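Local structure of tripeptidase (3RZA) at residues 72-77 with 156-161; 39-43 with 160-164; 166-172 with 342-348; 97-101 with 129-134. The protein probably cleaves tripeptides as a two-metal aminopeptidase of the M20/M25/M40 family. One frame throughout, in Å; residues are numbered along the deposited sequence.

Overall arrangement
All four contacts lie in the part of the chain that carries the metals, and they crowd round the end of strand 154-159. Contacts 1, 3 and 4 are buried, whereas contact 2 is only partly so. Contacts 1 and 2 share Val160 and Gly161, and contact 1 meets contact 4 through the neighbouring strands 154-159 and 93-98 of one sheet. Their chemistry differs with place. Contact 1 is strand pairing continued by an asparagine, contact 2 joins two loops through a glutamate, and contact 3 is largely apolar helix packing with one bridging water. Contact 4 binds zinc directly; its Asp129 and the Glu163 of contact 2 hold the same calcium.

Contact 1: 72-77 with 156-161; sequences LGANNL and FVITVG. With CA (calcium ion), chain E.
Leu77 and Ile158 pair as an antiparallel hydrogen-bonded pair, joining strand 77-81 to strand 154-159 in the mixed sheet of the metal-binding part of this M20-type peptidase. Leu77 N gives a hydrogen bond of 2.9 Å to Ile158 O, and Ile158 N returns one to Leu77 O. Both side chains rise on the same face of the sheet, their CB atoms 4.1 Å apart, toward helices 46-56 and 128-147.

One residue earlier regular pairing stops, and the Asn76 side chain takes over the role of a backbone carbonyl. Its CB lies against Ile158 O. With CG turned beside its own backbone N (chi1 -55°), the amide carbon comes 4.0 Å from Val160 CG2. OD1 then accepts Val160 N at 3.0 Å, the donor standing nearly in line with the C=O bond (164°), and it also rests close to Thr159 CA. The other tip atom, ND2, is used as well: it donates to Asp64 OD2 and to Gly168 O, so the amide is held at both ends and its rotation is fixed.

Val160 fills the loop beyond. Its CG2 is pressed over Ala74 O at 3.3 Å, while CG1 lies near Ala74 CB and Asn75 O. Leu72 closes the far end, its CD2 set 3.6 Å from Gly161 CA, on a glycine with positive phi. The carbonyl of Leu72 points away from Val160, and Leu72 O binds a calcium ion at 2.4 Å, together with Ala67 O, His69 O and three waters.

Contact 2: 39-43 with 160-164; sequences ETGNE and VGEES. With CA (calcium ion), chain D.
Glu43 reaches across to Gly161 and ties the loop before helix 46-56 to the turn that follows strand 154-159 in the metal-binding domain. Hydrogen bonding does most of the work. Glu43 OE2 accepts Gly161 N at 2.9 Å and Gly41 N at 3.0 Å, the two donors approaching from opposite faces of the carboxylate, both well out of its plane. The chain bends at chi2 (89°), which carries the carboxylate back to the turn just before it. That turn is type II, running from Glu39 to Asn42, and its third residue, Gly41, has positive phi.

Where hydroxyls meet, Thr40 OG1 lies only 2.6 Å from Ser164 OG; the same Thr40 OG1 is hydrogen-bonded to Asp100 OD2.

Apolar contact is slight: Glu43 CG rests on Val160 CG1 at 3.6 Å, and Thr40 CB on Glu163 CB.

Metal binding lies on the far side. Glu163 heads away from Thr40 and chelates calcium with both oxygens, OE2 at 2.2 Å and OE1 at 2.8 Å, alongside Asp129 and His366.

Since Glu43 OE1 also takes Gly73 N, this one carboxylate gathers three backbone N-H groups, which would probably favour its ionised form.

Contact 3: 166-172 with 342-348; sequences LIGAKEL and GSDGSII
Ala169 and Ile347 meet where two short helices, 167-171 and 344-348, run almost parallel, their axes 8.9 Å apart and crossing at -18°. The apolar contacts centre on this pair. Ala169 CB sits 3.8 Å from Ile347 CB, and Ile347 CG2 touches Ala169 O. From the N-cap position, Leu166 lays its forked end over the start of the other helix: CD1 approaches Ser343 O at 3.3 Å and also reaches Ile347 CG1. Toward the other end, Leu172 CD2 meets Ile348 CD1, methyl to methyl. The extended Lys170 chain passes Ile347 CD1 at about a right angle, and its NZ goes on to Ser307 O and Gly165 O.

Polar contact across the helices runs through water. Water 5 accepts from Ala169 N at 2.9 Å and donates to Asp344 OD1 at 2.7 Å. That oxygen is also packed close to Ala169 CB, while its partner OD2 is hydrogen-bonded to Thr159 OG1; both ends of the carboxylate are therefore anchored. At the start of helix 344-348, Ser343 is the N-cap, its OG taking Gly345 N in a weak bond. This start lies beside the metal pocket: Gly342 N hydrogen-bonds a bound citrate, and Asp344 packs on the zinc ligand His98.

Strand 299-312 lines one flank, with Tyr308 against Leu166 and Pro309 against Ile347, while Ile348 packs on Tyr94 of strand 93-98 and Ser355 of strand 355-359.

Contact 4: 97-101 with 129-134; sequences SHMDT and DDKAGL. With ZN (zinc ion), chain C; CA (calcium ion), chain D.
His98 and Asp129 bind one zinc ion, NE2 of the histidine and OD1 of the aspartate each 2.1 Å from it. The imidazole and carboxylate planes are nearly perpendicular, 82° apart. Asp129 OD2 takes a calcium ion at 2.1 Å, which makes this carboxylate a bridge, and water 4 also touches both metals. Asp186 adds a ligand to zinc, while Glu163 and His366 serve the calcium.

Around this first shell, Asp130 backs the histidine. Following a cis peptide, its CB sits over one face of the ring in a CH-pi contact, 3.5 Å from the ring centroid. With CG anti to its own N (chi1 -165°), Asp130 OD2 turns to the strand: it accepts His98 N through its anti lone pair at 3.2 Å, and Ser97 OG from above the carboxylate plane. On the ring's far nitrogen, His98 ND1 makes weak bonds to Asp100 OD1 and Asp100 O, while Asp100 OD2 is held by Thr40 OG1.

Farther out, water 6 links Asp130 N to His98 O and Asp100 O, and Leu134 CD2 packs on Ser97 CB at 3.7 Å. Lys131 NZ is held by Leu33 O, Ile36 O and Ser38 OG.

A bridging aspartate followed by a cis peptide is the arrangement of M20 metallopeptidases, where a water shared by two metals probably attacks the peptide bond; water 4 occupies that position.

Contact 1: 72-77 with 156-161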
loop_
_atom_site.group_PDB
_atom_site.type_symbol
_atom_site.label_atom_id
_atom_site.label_comp_id
_atom_site.label_asym_id
_atom_site.label_seq_id
_atom_site.Cartn_x
_atom_site.Cartn_y
_atom_site.Cartn_z
ATOM N N LEU A 72 7.134 -18.620 19.268
ATOM C CA LEU A 72 8.413 -18.958 19.942
ATOM C C LEU A 72 8.763 -20.437 19.708
ATOM O O LEU A 72 7.920 -21.312 19.892
ATOM C CB LEU A 72 8.323 -18.708 21.443
ATOM C CG LEU A 72 7.957 -17.306 21.954
ATOM C CD1 LEU A 72 7.801 -17.358 23.478
ATOM C CD2 LEU A 72 9.004 -16.313 21.572
ATOM N N GLY A 73 10.004 -20.698 19.305
ATOM C CA GLY A 73 10.459 -22.050 18.943
ATOM C C GLY A 73 11.169 -22.813 20.054
ATOM O O GLY A 73 11.609 -23.927 19.817
ATOM N N ALA A 74 11.307 -22.208 21.246
ATOM C CA ALA A 74 11.951 -22.866 22.379
ATOM C C ALA A 74 11.608 -22.165 23.686
ATOM O O ALA A 74 11.105 -21.033 23.694
ATOM C CB ALA A 74 13.502 -22.946 22.182
ATOM N N ASN A 75 11.868 -22.866 24.786
ATOM C CA ASN A 75 11.691 -22.318 26.132
ATOM C C ASN A 75 12.824 -21.378 26.463
ATOM O O ASN A 75 13.946 -21.553 25.973
ATOM C CB ASN A 75 11.658 -23.446 27.185
ATOM C CG ASN A 75 10.574 -24.463 26.921
ATOM O OD1 ASN A 75 9.449 -24.107 26.577
ATOM N ND2 ASN A 75 10.901 -25.742 27.100
ATOM N N ASN A 76 12.557 -20.426 27.354
ATOM C CA ASN A 76 13.628 -19.634 27.976
ATOM C C ASN A 76 14.428 -20.544 28.906
ATOM O O ASN A 76 13.899 -21.537 29.380
ATOM C CB ASN A 76 13.085 -18.465 28.798
ATOM C CG ASN A 76 12.165 -17.552 28.013
ATOM O OD1 ASN A 76 12.566 -16.939 27.032
ATOM N ND2 ASN A 76 10.931 -17.426 28.476
ATOM N N LEU A 77 15.697 -20.203 29.139
ATOM C CA LEU A 77 16.575 -20.926 30.083
ATOM C C LEU A 77 16.879 -19.997 31.254
ATOM O O LEU A 77 17.209 -18.837 31.030
ATOM C CB LEU A 77 17.881 -21.309 29.401
ATOM C CG LEU A 77 17.805 -22.189 28.159
ATOM C CD1 LEU A 77 19.145 -22.281 27.450
ATOM C CD2 LEU A 77 17.295 -23.575 28.536
ATOM N N PHE A 156 21.634 -16.663 35.072
ATOM C CA PHE A 156 21.824 -16.334 33.671
ATOM C C PHE A 156 20.523 -16.672 32.975
ATOM O O PHE A 156 20.135 -17.850 32.923
ATOM C CB PHE A 156 22.980 -17.131 33.093
ATOM C CG PHE A 156 24.305 -16.747 33.676
ATOM C CD1 PHE A 156 24.700 -17.234 34.911
ATOM C CD2 PHE A 156 25.156 -15.875 33.000
ATOM C CE1 PHE A 156 25.913 -16.855 35.466
ATOM C CE2 PHE A 156 26.390 -15.509 33.540
ATOM C CZ PHE A 156 26.767 -15.989 34.767
ATOM N N VAL A 157 19.825 -15.632 32.514
ATOM C CA VAL A 157 18.478 -15.746 31.962
ATOM C C VAL A 157 18.580 -15.578 30.445
ATOM O O VAL A 157 18.888 -14.485 29.959
ATOM C CB VAL A 157 17.518 -14.670 32.573
ATOM C CG1 VAL A 157 16.142 -14.786 31.984
ATOM C CG2 VAL A 157 17.455 -14.811 34.093
ATOM N N ILE A 158 18.342 -16.663 29.700
ATOM C CA ILE A 158 18.520 -16.664 28.237
ATOM C C ILE A 158 17.138 -16.735 27.593
ATOM O O ILE A 158 16.432 -17.754 27.720
ATOM C CB ILE A 158 19.409 -17.837 27.729
ATOM C CG1 ILE A 158 20.581 -18.133 28.679
ATOM C CG2 ILE A 158 19.912 -17.546 26.328
ATOM C CD1 ILE A 158 21.451 -16.947 29.029
ATOM N N THR A 159 16.737 -15.642 26.934
ATOM C CA THR A 159 15.385 -15.519 26.419
ATOM C C THR A 159 15.303 -15.841 24.944
ATOM O O THR A 159 16.299 -15.781 24.211
ATOM C CB THR A 159 14.815 -14.109 26.598
ATOM O OG1 THR A 159 15.594 -13.196 25.834
ATOM C CG2 THR A 159 14.843 -13.724 28.013
ATOM N N VAL A 160 14.084 -16.109 24.532
ATOM C CA VAL A 160 13.723 -16.371 23.134
ATOM C C VAL A 160 12.813 -15.227 22.716
ATOM O O VAL A 160 12.328 -14.466 23.570
ATOM C CB VAL A 160 13.008 -17.695 22.977
ATOM C CG1 VAL A 160 14.019 -18.875 23.109
ATOM C CG2 VAL A 160 11.854 -17.824 23.995
ATOM N N GLY A 161 12.670 -15.026 21.411
ATOM C CA GLY A 161 11.728 -14.069 20.885
ATOM C C GLY A 161 11.878 -12.614 21.274
ATOM O O GLY A 161 10.912 -11.870 21.156
HETATM CA CA CA E . 6.001 -22.744 19.592
HETATM O O HOH W 1 5.892 -21.921 17.433
HETATM O O HOH W 2 7.100 -25.040 19.436
HETATM O O HOH W 3 3.548 -23.625 19.507
#

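Contact 2: 39-43 with 160-164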
loop_
_atom_site.group_PDB
_atom_site.type_symbol
_atom_site.label_atom_id
_atom_site.label_comp_id
_atom_site.label_asym_id
_atom_site.label_seq_id
_atom_site.Cartn_x
_atom_site.Cartn_y
_atom_site.Cartn_z
ATOM N N GLU A 39 17.127 -17.360 14.005
ATOM C CA GLU A 39 16.192 -16.292 13.608
ATOM C C GLU A 39 15.015 -16.354 14.542
ATOM O O GLU A 39 14.619 -17.449 14.948
ATOM C CB GLU A 39 15.718 -16.465 12.161
ATOM C CG GLU A 39 16.792 -16.186 11.098
ATOM C CD GLU A 39 16.246 -16.215 9.659
ATOM O OE1 GLU A 39 15.315 -16.997 9.381
ATOM O OE2 GLU A 39 16.782 -15.477 8.801
ATOM N N THR A 40 14.479 -15.192 14.919
ATOM C CA THR A 40 13.431 -15.106 15.958
ATOM C C THR A 40 12.238 -15.989 15.603
ATOM O O THR A 40 11.850 -16.086 14.433
ATOM C CB THR A 40 13.013 -13.612 16.222
ATOM O OG1 THR A 40 12.287 -13.495 17.459
ATOM C CG2 THR A 40 12.197 -13.024 15.071
ATOM N N GLY A 41 11.741 -16.711 16.599
ATOM C CA GLY A 41 10.767 -17.771 16.397
ATOM C C GLY A 41 11.286 -19.164 16.063
ATOM O O GLY A 41 10.529 -20.125 16.199
ATOM N N ASN A 42 12.557 -19.283 15.648
ATOM C CA ASN A 42 13.182 -20.567 15.297
ATOM C C ASN A 42 14.412 -20.830 16.155
ATOM O O ASN A 42 15.493 -21.164 15.646
ATOM C CB ASN A 42 13.541 -20.599 13.806
ATOM C CG ASN A 42 12.315 -20.571 12.902
ATOM O OD1 ASN A 42 11.213 -20.945 13.305
ATOM N ND2 ASN A 42 12.511 -20.140 11.662
ATOM N N GLU A 43 14.211 -20.727 17.470
ATOM C CA GLU A 43 15.273 -20.870 18.472
ATOM C C GLU A 43 15.542 -22.344 18.847
ATOM O O GLU A 43 16.446 -22.597 19.624
ATOM C CB GLU A 43 14.922 -20.107 19.774
ATOM C CG GLU A 43 14.734 -18.596 19.636
ATOM C CD GLU A 43 13.313 -18.154 19.298
ATOM O OE1 GLU A 43 12.470 -19.000 18.985
ATOM O OE2 GLU A 43 13.050 -16.931 19.310
ATOM N N VAL A 160 14.084 -16.109 24.532
ATOM C CA VAL A 160 13.723 -16.371 23.134
ATOM C C VAL A 160 12.813 -15.227 22.716
ATOM O O VAL A 160 12.328 -14.466 23.570
ATOM C CB VAL A 160 13.008 -17.695 22.977
ATOM C CG1 VAL A 160 14.019 -18.875 23.109
ATOM C CG2 VAL A 160 11.854 -17.824 23.995
ATOM N N GLY A 161 12.670 -15.026 21.411
ATOM C CA GLY A 161 11.728 -14.069 20.885
ATOM C C GLY A 161 11.878 -12.614 21.274
ATOM O O GLY A 161 10.912 -11.870 21.156
ATOM N N GLU A 162 13.059 -12.187 21.737
ATOM C CA GLU A 162 13.263 -10.779 22.062
ATOM C C GLU A 162 13.009 -9.880 20.853
ATOM O O GLU A 162 12.392 -8.826 20.993
ATOM C CB GLU A 162 14.655 -10.523 22.652
ATOM C CG GLU A 162 14.842 -9.124 23.320
ATOM C CD GLU A 162 15.312 -7.976 22.377
ATOM O OE1 GLU A 162 15.606 -8.170 21.162
ATOM O OE2 GLU A 162 15.393 -6.848 22.878
ATOM N N GLU A 163 13.425 -10.351 19.684
ATOM C CA GLU A 163 13.260 -9.625 18.424
ATOM C C GLU A 163 11.872 -9.705 17.807
ATOM O O GLU A 163 11.652 -9.079 16.802
ATOM C CB GLU A 163 14.279 -10.130 17.384
ATOM C CG GLU A 163 15.714 -10.086 17.823
ATOM C CD GLU A 163 16.290 -8.720 17.857
ATOM O OE1 GLU A 163 15.572 -7.688 17.842
ATOM O OE2 GLU A 163 17.534 -8.632 17.875
ATOM N N SER A 164 10.961 -10.491 18.393
ATOM C CA SER A 164 9.534 -10.478 18.047
ATOM C C SER A 164 8.675 -9.611 19.013
ATOM O O SER A 164 7.449 -9.737 19.008
ATOM C CB SER A 164 8.983 -11.912 18.033
ATOM O OG SER A 164 9.762 -12.756 17.241
HETATM CA CA CA D . 18.042 -6.502 18.080
HETATM O O HOH W 4 17.960 -5.975 20.586
#

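Contact 3: 166-172 with 342-348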
loop_
_atom_site.group_PDB
_atom_site.type_symbol
_atom_site.label_atom_id
_atom_site.label_comp_id
_atom_site.label_asym_id
_atom_site.label_seq_id
_atom_site.Cartn_x
_atom_site.Cartn_y
_atom_site.Cartn_z
ATOM N N LEU A 166 9.877 -8.788 22.621
ATOM C CA LEU A 166 10.145 -9.199 24.016
ATOM C C LEU A 166 9.240 -10.361 24.486
ATOM O O LEU A 166 8.922 -10.464 25.672
ATOM C CB LEU A 166 10.012 -7.996 24.960
ATOM C CG LEU A 166 10.613 -6.660 24.506
ATOM C CD1 LEU A 166 10.354 -5.603 25.566
ATOM C CD2 LEU A 166 12.107 -6.786 24.211
ATOM N N ILE A 167 8.861 -11.235 23.542
ATOM C CA ILE A 167 7.797 -12.204 23.751
ATOM C C ILE A 167 8.216 -13.314 24.731
ATOM O O ILE A 167 7.404 -13.736 25.560
ATOM C CB ILE A 167 7.317 -12.856 22.399
ATOM C CG1 ILE A 167 6.761 -11.809 21.431
ATOM C CG2 ILE A 167 6.256 -13.896 22.651
ATOM C CD1 ILE A 167 5.481 -11.066 21.933
ATOM N N GLY A 168 9.470 -13.768 24.647
ATOM C CA GLY A 168 9.999 -14.734 25.623
ATOM C C GLY A 168 10.060 -14.172 27.034
ATOM O O GLY A 168 9.605 -14.833 27.978
ATOM N N ALA A 169 10.586 -12.950 27.176
ATOM C CA ALA A 169 10.515 -12.229 28.474
ATOM C C ALA A 169 9.065 -12.126 29.036
ATOM O O ALA A 169 8.853 -12.283 30.252
ATOM C CB ALA A 169 11.140 -10.830 28.354
ATOM N N LYS A 170 8.097 -11.892 28.144
ATOM C CA LYS A 170 6.657 -11.838 28.510
ATOM C C LYS A 170 6.053 -13.170 28.917
ATOM O O LYS A 170 5.058 -13.196 29.637
ATOM C CB LYS A 170 5.818 -11.266 27.354
ATOM C CG LYS A 170 5.967 -9.774 27.180
ATOM C CD LYS A 170 5.359 -9.271 25.880
ATOM C CE LYS A 170 5.502 -7.749 25.782
ATOM N NZ LYS A 170 5.235 -7.261 24.429
ATOM N N GLU A 171 6.610 -14.265 28.400
ATOM C CA GLU A 171 6.196 -15.639 28.773
ATOM C C GLU A 171 7.041 -16.237 29.896
ATOM O O GLU A 171 6.763 -17.350 30.342
ATOM C CB GLU A 171 6.261 -16.545 27.533
ATOM C CG GLU A 171 5.265 -16.162 26.429
ATOM C CD GLU A 171 3.820 -16.479 26.799
ATOM O OE1 GLU A 171 3.539 -17.652 27.112
ATOM O OE2 GLU A 171 2.973 -15.564 26.769
ATOM N N LEU A 172 8.053 -15.500 30.356
ATOM C CA LEU A 172 8.952 -15.959 31.411
ATOM C C LEU A 172 8.204 -16.298 32.721
ATOM O O LEU A 172 7.386 -15.508 33.208
ATOM C CB LEU A 172 10.033 -14.899 31.676
ATOM C CG LEU A 172 11.348 -15.256 32.336
ATOM C CD1 LEU A 172 12.110 -16.314 31.540
ATOM C CD2 LEU A 172 12.166 -13.979 32.434
ATOM N N GLY A 342 13.107 -0.591 23.787
ATOM C CA GLY A 342 12.919 -1.605 24.811
ATOM C C GLY A 342 13.943 -2.732 24.744
ATOM O O GLY A 342 14.760 -2.797 23.845
ATOM N N SER A 343 13.883 -3.602 25.734
ATOM C CA SER A 343 14.724 -4.797 25.817
ATOM C C SER A 343 14.035 -5.702 26.808
ATOM O O SER A 343 13.018 -5.298 27.416
ATOM C CB SER A 343 16.132 -4.439 26.306
ATOM O OG SER A 343 16.168 -4.283 27.711
ATOM N N ASP A 344 14.590 -6.891 27.036
ATOM C CA ASP A 344 14.046 -7.789 28.062
ATOM C C ASP A 344 14.058 -7.192 29.462
ATOM O O ASP A 344 13.210 -7.548 30.287
ATOM C CB ASP A 344 14.765 -9.150 28.063
ATOM C CG ASP A 344 14.412 -10.003 26.835
ATOM O OD1 ASP A 344 13.283 -9.902 26.299
ATOM O OD2 ASP A 344 15.273 -10.766 26.405
ATOM N N GLY A 345 15.002 -6.287 29.711
ATOM C CA GLY A 345 15.026 -5.479 30.918
ATOM C C GLY A 345 13.793 -4.651 31.190
ATOM O O GLY A 345 13.468 -4.435 32.342
ATOM N N SER A 346 13.111 -4.201 30.128
ATOM C CA SER A 346 11.830 -3.485 30.248
ATOM C C SER A 346 10.747 -4.368 30.862
ATOM O O SER A 346 9.908 -3.873 31.609
ATOM C CB SER A 346 11.331 -2.979 28.882
ATOM O OG SER A 346 12.293 -2.180 28.188
ATOM N N ILE A 347 10.767 -5.668 30.536
ATOM C CA ILE A 347 9.820 -6.616 31.097
ATOM C C ILE A 347 10.228 -7.053 32.495
ATOM O O ILE A 347 9.372 -7.130 33.390
ATOM C CB ILE A 347 9.638 -7.852 30.197
ATOM C CG1 ILE A 347 9.169 -7.448 28.790
ATOM C CG2 ILE A 347 8.629 -8.828 30.822
ATOM C CD1 ILE A 347 7.910 -6.500 28.746
ATOM N N ILE A 348 11.516 -7.313 32.694
ATOM C CA ILE A 348 12.001 -7.881 33.958
ATOM C C ILE A 348 11.821 -6.885 35.107
ATOM O O ILE A 348 11.439 -7.286 36.203
ATOM C CB ILE A 348 13.508 -8.328 33.877
ATOM C CG1 ILE A 348 13.707 -9.428 32.804
ATOM C CG2 ILE A 348 14.048 -8.766 35.288
ATOM C CD1 ILE A 348 13.761 -10.808 33.315
HETATM O O HOH W 5 12.056 -11.871 24.916
#

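Contact 4: 97-101 with 129-134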
loop_
_atom_site.group_PDB
_atom_site.type_symbol
_atom_site.label_atom_id
_atom_site.label_comp_id
_atom_site.label_asym_id
_atom_site.label_seq_id
_atom_site.Cartn_x
_atom_site.Cartn_y
_atom_site.Cartn_z
ATOM N N SER A 97 20.650 -12.202 28.400
ATOM C CA SER A 97 20.790 -11.958 26.984
ATOM C C SER A 97 19.744 -12.773 26.267
ATOM O O SER A 97 19.112 -13.611 26.874
ATOM C CB SER A 97 22.198 -12.341 26.517
ATOM O OG SER A 97 23.087 -11.250 26.706
ATOM N N HIS A 98 19.514 -12.466 25.001
ATOM C CA HIS A 98 18.538 -13.204 24.184
ATOM C C HIS A 98 19.248 -14.023 23.094
ATOM O O HIS A 98 20.231 -13.564 22.504
ATOM C CB HIS A 98 17.467 -12.278 23.594
ATOM C CG HIS A 98 17.972 -11.267 22.625
ATOM N ND1 HIS A 98 17.987 -11.481 21.266
ATOM C CD2 HIS A 98 18.339 -9.978 22.808
ATOM C CE1 HIS A 98 18.404 -10.384 20.657
ATOM N NE2 HIS A 98 18.612 -9.454 21.572
HETATM N N MSE A 99 18.749 -15.239 22.863
HETATM C CA MSE A 99 19.386 -16.197 21.948
HETATM C C MSE A 99 18.948 -16.042 20.485
HETATM O O MSE A 99 19.581 -16.630 19.588
HETATM C CB MSE A 99 19.157 -17.621 22.445
HETATM C CG MSE A 99 17.797 -18.192 22.191
HETATM SE SE MSE A 99 17.607 -19.874 23.036
HETATM C CE MSE A 99 17.319 -19.238 24.861
ATOM N N ASP A 100 17.860 -15.289 20.244
ATOM C CA ASP A 100 17.362 -15.044 18.881
ATOM C C ASP A 100 18.002 -13.804 18.212
ATOM O O ASP A 100 18.485 -12.899 18.884
ATOM C CB ASP A 100 15.828 -14.935 18.825
ATOM C CG ASP A 100 15.267 -13.723 19.607
ATOM O OD1 ASP A 100 15.730 -13.478 20.737
ATOM O OD2 ASP A 100 14.352 -13.041 19.102
ATOM N N THR A 101 17.991 -13.807 16.877
ATOM C CA THR A 101 18.419 -12.676 16.058
ATOM C C THR A 101 17.279 -12.272 15.117
ATOM O O THR A 101 16.340 -13.040 14.899
ATOM C CB THR A 101 19.609 -13.063 15.198
ATOM O OG1 THR A 101 19.157 -13.929 14.151
ATOM C CG2 THR A 101 20.646 -13.767 16.008
ATOM N N ASP A 129 24.295 -8.709 18.020
ATOM C CA ASP A 129 23.051 -8.568 18.721
ATOM C C ASP A 129 22.269 -9.924 18.668
ATOM O O ASP A 129 21.621 -10.224 17.639
ATOM C CB ASP A 129 22.258 -7.456 18.100
ATOM C CG ASP A 129 20.965 -7.209 18.800
ATOM O OD1 ASP A 129 20.754 -7.655 19.933
ATOM O OD2 ASP A 129 20.114 -6.528 18.202
ATOM N N ASP A 130 22.298 -10.750 19.721
ATOM C CA ASP A 130 22.862 -10.482 21.062
ATOM C C ASP A 130 23.848 -11.572 21.512
ATOM O O ASP A 130 24.118 -11.737 22.710
ATOM C CB ASP A 130 21.711 -10.318 22.056
ATOM C CG ASP A 130 22.138 -9.672 23.386
ATOM O OD1 ASP A 130 23.115 -8.883 23.372
ATOM O OD2 ASP A 130 21.526 -10.005 24.447
ATOM N N LYS A 131 24.469 -12.244 20.547
ATOM C CA LYS A 131 25.368 -13.346 20.845
ATOM C C LYS A 131 26.734 -12.878 21.436
ATOM O O LYS A 131 27.424 -13.672 22.035
ATOM C CB LYS A 131 25.525 -14.252 19.608
ATOM C CG LYS A 131 24.174 -14.899 19.204
ATOM C CD LYS A 131 24.173 -15.590 17.871
ATOM C CE LYS A 131 22.984 -16.542 17.786
ATOM N NZ LYS A 131 22.758 -17.156 16.427
ATOM N N ALA A 132 27.077 -11.584 21.274
ATOM C CA ALA A 132 28.175 -10.945 22.029
ATOM C C ALA A 132 27.911 -11.032 23.518
ATOM O O ALA A 132 28.802 -11.405 24.289
ATOM C CB ALA A 132 28.352 -9.470 21.604
ATOM N N GLY A 133 26.676 -10.732 23.909
ATOM C CA GLY A 133 26.233 -10.905 25.277
ATOM C C GLY A 133 26.336 -12.328 25.790
ATOM O O GLY A 133 26.850 -12.563 26.880
ATOM N N LEU A 134 25.874 -13.281 24.991
ATOM C CA LEU A 134 25.972 -14.698 25.351
ATOM C C LEU A 134 27.415 -15.166 25.469
ATOM O O LEU A 134 27.737 -15.917 26.380
ATOM C CB LEU A 134 25.229 -15.578 24.332
ATOM C CG LEU A 134 23.710 -15.424 24.299
ATOM C CD1 LEU A 134 23.130 -16.240 23.159
ATOM C CD2 LEU A 134 23.079 -15.835 25.606
HETATM ZN ZN ZN C . 19.255 -7.432 21.331
HETATM CA CA CA D . 18.042 -6.502 18.080
HETATM O O HOH W 6 20.996 -13.262 19.832
HETATM O O HOH W 4 17.960 -5.975 20.586
#